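Local coordinates for possible transcriptional regulatory arsR-family protein (Mycobacterium bovis, PDB 3GW2) that is a dimeric ArsR-family winged helix-turn-helix protein that probably regulates transcription in a network coordinating tolerance to the antitubercular drug bedaquiline, at residues A[32-36]-A[37-41]; A[60-64]-A[65-69]. All blocks are in the same frame, centred on the assembly; numbering follows the deposited sequence.

Contact 1 of 2, residues A[32-36]-A[37-41]; sequences DLLAQ and GERAV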
# COMPACT_ATOMS: atom_id res chain seq x y z
N ASP A 32 -12.18 6.77 2.39
CA ASP A 32 -12.57 8.12 2.82
C ASP A 32 -14.01 8.17 3.28
O ASP A 32 -14.33 8.85 4.26
CB ASP A 32 -12.35 9.15 1.70
CG ASP A 32 -11.10 9.98 1.92
OD1 ASP A 32 -10.96 10.60 3.00
OD2 ASP A 32 -10.25 10.02 1.01
N LEU A 33 -14.87 7.43 2.59
CA LEU A 33 -16.28 7.38 2.92
C LEU A 33 -16.54 6.71 4.27
O LEU A 33 -17.39 7.16 5.04
CB LEU A 33 -17.06 6.67 1.82
CG LEU A 33 -18.58 6.69 1.97
CD1 LEU A 33 -19.15 8.10 1.73
CD2 LEU A 33 -19.19 5.68 1.02
N LEU A 34 -15.81 5.63 4.55
CA LEU A 34 -16.00 4.89 5.79
C LEU A 34 -15.28 5.54 6.97
O LEU A 34 -15.47 5.13 8.11
CB LEU A 34 -15.52 3.44 5.62
CG LEU A 34 -16.25 2.56 4.60
CD1 LEU A 34 -15.60 1.22 4.55
CD2 LEU A 34 -17.73 2.43 4.95
N ALA A 35 -14.46 6.54 6.69
CA ALA A 35 -13.58 7.15 7.67
C ALA A 35 -14.10 8.50 8.06
O ALA A 35 -13.86 9.47 7.36
CB ALA A 35 -12.15 7.29 7.09
N GLN A 36 -14.85 8.57 9.17
CA GLN A 36 -15.27 7.37 9.89
C GLN A 36 -16.82 7.21 9.95
O GLN A 36 -17.59 8.18 9.94
CB GLN A 36 -14.61 7.32 11.28
CG GLN A 36 -14.80 6.01 12.07
CD GLN A 36 -13.85 4.88 11.68
OE1 GLN A 36 -12.65 5.09 11.47
NE2 GLN A 36 -14.39 3.66 11.64
N GLY A 37 -17.24 5.95 10.01
CA GLY A 37 -18.62 5.58 10.16
C GLY A 37 -18.90 4.45 9.20
O GLY A 37 -18.79 4.62 7.99
N GLU A 38 -19.25 3.29 9.75
CA GLU A 38 -19.63 2.12 8.98
C GLU A 38 -20.81 2.41 8.04
O GLU A 38 -21.70 3.18 8.37
CB GLU A 38 -19.93 0.97 9.94
CG GLU A 38 -21.04 0.04 9.54
CD GLU A 38 -21.49 -0.85 10.67
OE1 GLU A 38 -22.60 -0.64 11.20
OE2 GLU A 38 -20.75 -1.78 11.03
N ARG A 39 -20.79 1.82 6.84
CA ARG A 39 -21.92 1.99 5.90
C ARG A 39 -22.27 0.68 5.21
O ARG A 39 -21.43 -0.21 5.10
CB ARG A 39 -21.63 3.14 4.90
CG ARG A 39 -21.12 4.44 5.59
CD ARG A 39 -21.70 5.77 5.08
NE ARG A 39 -23.14 5.73 4.79
CZ ARG A 39 -23.82 6.72 4.21
NH1 ARG A 39 -23.20 7.84 3.85
NH2 ARG A 39 -25.12 6.60 3.99
N ALA A 40 -23.53 0.57 4.77
CA ALA A 40 -24.00 -0.58 4.00
C ALA A 40 -23.42 -0.55 2.59
O ALA A 40 -23.15 0.52 2.06
CB ALA A 40 -25.54 -0.62 3.95
N VAL A 41 -23.26 -1.72 1.98
CA VAL A 41 -22.76 -1.85 0.61
C VAL A 41 -23.55 -0.95 -0.37
O VAL A 41 -22.95 -0.25 -1.20
CB VAL A 41 -22.85 -3.33 0.13
CG1 VAL A 41 -22.38 -3.48 -1.32
CG2 VAL A 41 -22.04 -4.23 1.05
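Leu34 meets Gly37 and Arg39 in a local contact round the turn that takes the chain from helix 27-34 into the short strand 39-40, near the surface of the domain. Its CD2 methyl does the reaching: it lies 3.6 Å from Arg39 N, and is 4.0 Å from Arg39 CB. Arg39 CG brushes the same methyl, so one branch of the leucine rests along the base of the arginine. The arginine chain then bends at chi2 and at chi3, carrying its guanidinium away from this methyl. CG of Leu34 stands anti to its carbonyl carbon (chi1 -64°), which sends the isobutyl group forward across the turn.

This is the lead-in to the helix-turn-helix of a winged-helix domain. Strand 39-40 pairs antiparallel with strand 76-81, with a backbone hydrogen bond between Arg39 and Tyr79, and Ala40 is the N-cap of helix 41-48.

At the backbone, Leu34 CA lies 3.6 Å from Gly37 O in a CA-H...O contact, and Gly37 N approaches Leu34 O in a weak, poorly angled hydrogen bond; the place of that oxygen is doubtful in the model. Gly37 has a phi of 136°, a backbone shape suited to a residue without a side chain. The peptide before Gln36 is modelled as cis, which makes the turn an unusual one. Ile44 on helix 41-48 packs against Leu33, Leu34 and Arg39, while Glu38, whose CB points away from the bend, forms a salt bridge through its carboxylate with Arg71.

Contact 2 of 2, residues A[60-64]-A[65-69]; sequences QALKS and GGLVE
Leu62, Gly65 and Val68 carry the turn where helix 52-64 gives way to strand 68-73. The carbonyl of Leu62 is the hub: Leu67 N donates to Leu62 O at 3.0 Å, nearly straight at 160°, and Gly65 N adds a weak bond to it and another to Ala61 O. With Gly66 N bound to Lys63 O at 2.9 Å, this is a Schellman motif, the helix ending as Gly66 takes positive phi (75°), just after Gly65. Its apolar part is Leu62 against Leu67, whose side chains cross at about a right angle, Leu62 CD2 touching Leu67 CD1 at 4.0 Å.

Val68 closes in from the strand. With CG1 anti to its carbonyl carbon (chi1 -65°), CG2 sits between the backbone N and the carbonyl carbon and presses on the helix, 3.6 Å from Leu62 CB and 3.5 Å from Lys63 N. In the last turn Gln60 O accepts from Ser64 N and Ser64 OG, which approach from opposite faces of its plane.

Around the turn, Leu62 packs on Ile30 of helix 27-34, Val68 on Tyr79 of strand 76-81, and Leu67 on helices 11-22 and 84-98 and on Val96 of the second subunit.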
# COMPACT_ATOMS: atom_id res chain seq x y z
N GLN A 60 -14.43 -6.44 -1.19
CA GLN A 60 -13.67 -7.68 -1.05
C GLN A 60 -12.16 -7.46 -1.14
O GLN A 60 -11.40 -8.03 -0.35
CB GLN A 60 -14.08 -8.70 -2.12
CG GLN A 60 -14.98 -9.80 -1.61
CD GLN A 60 -16.30 -9.30 -1.06
OE1 GLN A 60 -16.50 -9.26 0.16
NE2 GLN A 60 -17.22 -8.94 -1.96
N ALA A 61 -11.74 -6.62 -2.09
CA ALA A 61 -10.33 -6.29 -2.24
C ALA A 61 -9.79 -5.61 -0.98
O ALA A 61 -8.71 -5.95 -0.51
CB ALA A 61 -10.09 -5.42 -3.47
N LEU A 62 -10.55 -4.66 -0.44
CA LEU A 62 -10.20 -4.02 0.84
C LEU A 62 -10.13 -5.00 2.00
O LEU A 62 -9.21 -4.94 2.83
CB LEU A 62 -11.14 -2.85 1.15
CG LEU A 62 -11.03 -1.67 0.18
CD1 LEU A 62 -12.16 -0.69 0.44
CD2 LEU A 62 -9.66 -0.99 0.31
N LYS A 63 -11.10 -5.91 2.05
CA LYS A 63 -11.17 -6.94 3.10
C LYS A 63 -9.98 -7.91 3.06
O LYS A 63 -9.42 -8.23 4.11
CB LYS A 63 -12.48 -7.70 2.97
CG LYS A 63 -12.96 -8.44 4.23
CD LYS A 63 -14.25 -9.17 3.88
CE LYS A 63 -14.84 -9.95 5.05
NZ LYS A 63 -14.04 -11.16 5.41
N SER A 64 -9.58 -8.35 1.87
CA SER A 64 -8.43 -9.25 1.72
C SER A 64 -7.13 -8.60 2.17
O SER A 64 -6.19 -9.27 2.57
CB SER A 64 -8.27 -9.71 0.27
OG SER A 64 -9.45 -10.33 -0.20
N GLY A 65 -7.07 -7.27 2.10
CA GLY A 65 -5.92 -6.53 2.56
C GLY A 65 -6.02 -6.15 4.03
O GLY A 65 -5.16 -5.44 4.55
N GLY A 66 -7.09 -6.60 4.70
CA GLY A 66 -7.25 -6.39 6.12
C GLY A 66 -7.67 -4.98 6.50
O GLY A 66 -7.57 -4.60 7.68
N LEU A 67 -8.16 -4.22 5.53
CA LEU A 67 -8.40 -2.79 5.69
C LEU A 67 -9.82 -2.45 6.14
O LEU A 67 -10.07 -1.38 6.70
CB LEU A 67 -8.05 -2.03 4.41
CG LEU A 67 -6.60 -2.06 3.91
CD1 LEU A 67 -6.43 -1.14 2.71
CD2 LEU A 67 -5.60 -1.69 5.01
N VAL A 68 -10.75 -3.36 5.86
CA VAL A 68 -12.14 -3.21 6.31
C VAL A 68 -12.63 -4.52 6.94
O VAL A 68 -12.06 -5.59 6.69
CB VAL A 68 -13.10 -2.80 5.15
CG1 VAL A 68 -12.76 -1.39 4.63
CG2 VAL A 68 -13.09 -3.83 4.02
N GLU A 69 -13.66 -4.43 7.78
CA GLU A 69 -14.37 -5.61 8.27
C GLU A 69 -15.83 -5.50 7.88
O GLU A 69 -16.31 -4.40 7.58
CB GLU A 69 -14.22 -5.78 9.78
CG GLU A 69 -12.76 -5.92 10.20
CD GLU A 69 -12.50 -7.14 11.04
OE1 GLU A 69 -13.45 -7.66 11.66
OE2 GLU A 69 -11.33 -7.59 11.07

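In the fold
Contacts 1 and 2 bracket the helix-turn-helix, residues 41-64: contact 1 leads into its first helix, 41-48, and contact 2 turns the chain out of helix 52-64, the recognition helix of such domains, into the wing hairpin. Their centres lie 13 Å apart, yet they touch, since Leu34 CD1 packs on Val68 CG1 at 3.9 Å; the two methyls of Leu34 thus serve different contacts. Both reach one antiparallel sheet, contact 1 through strand 39-40 and contact 2 through strand 68-73, on either side of strand 76-81. On that central strand Tyr79 is a neighbour common to both, through its backbone in contact 1 and its side chain in contact 2.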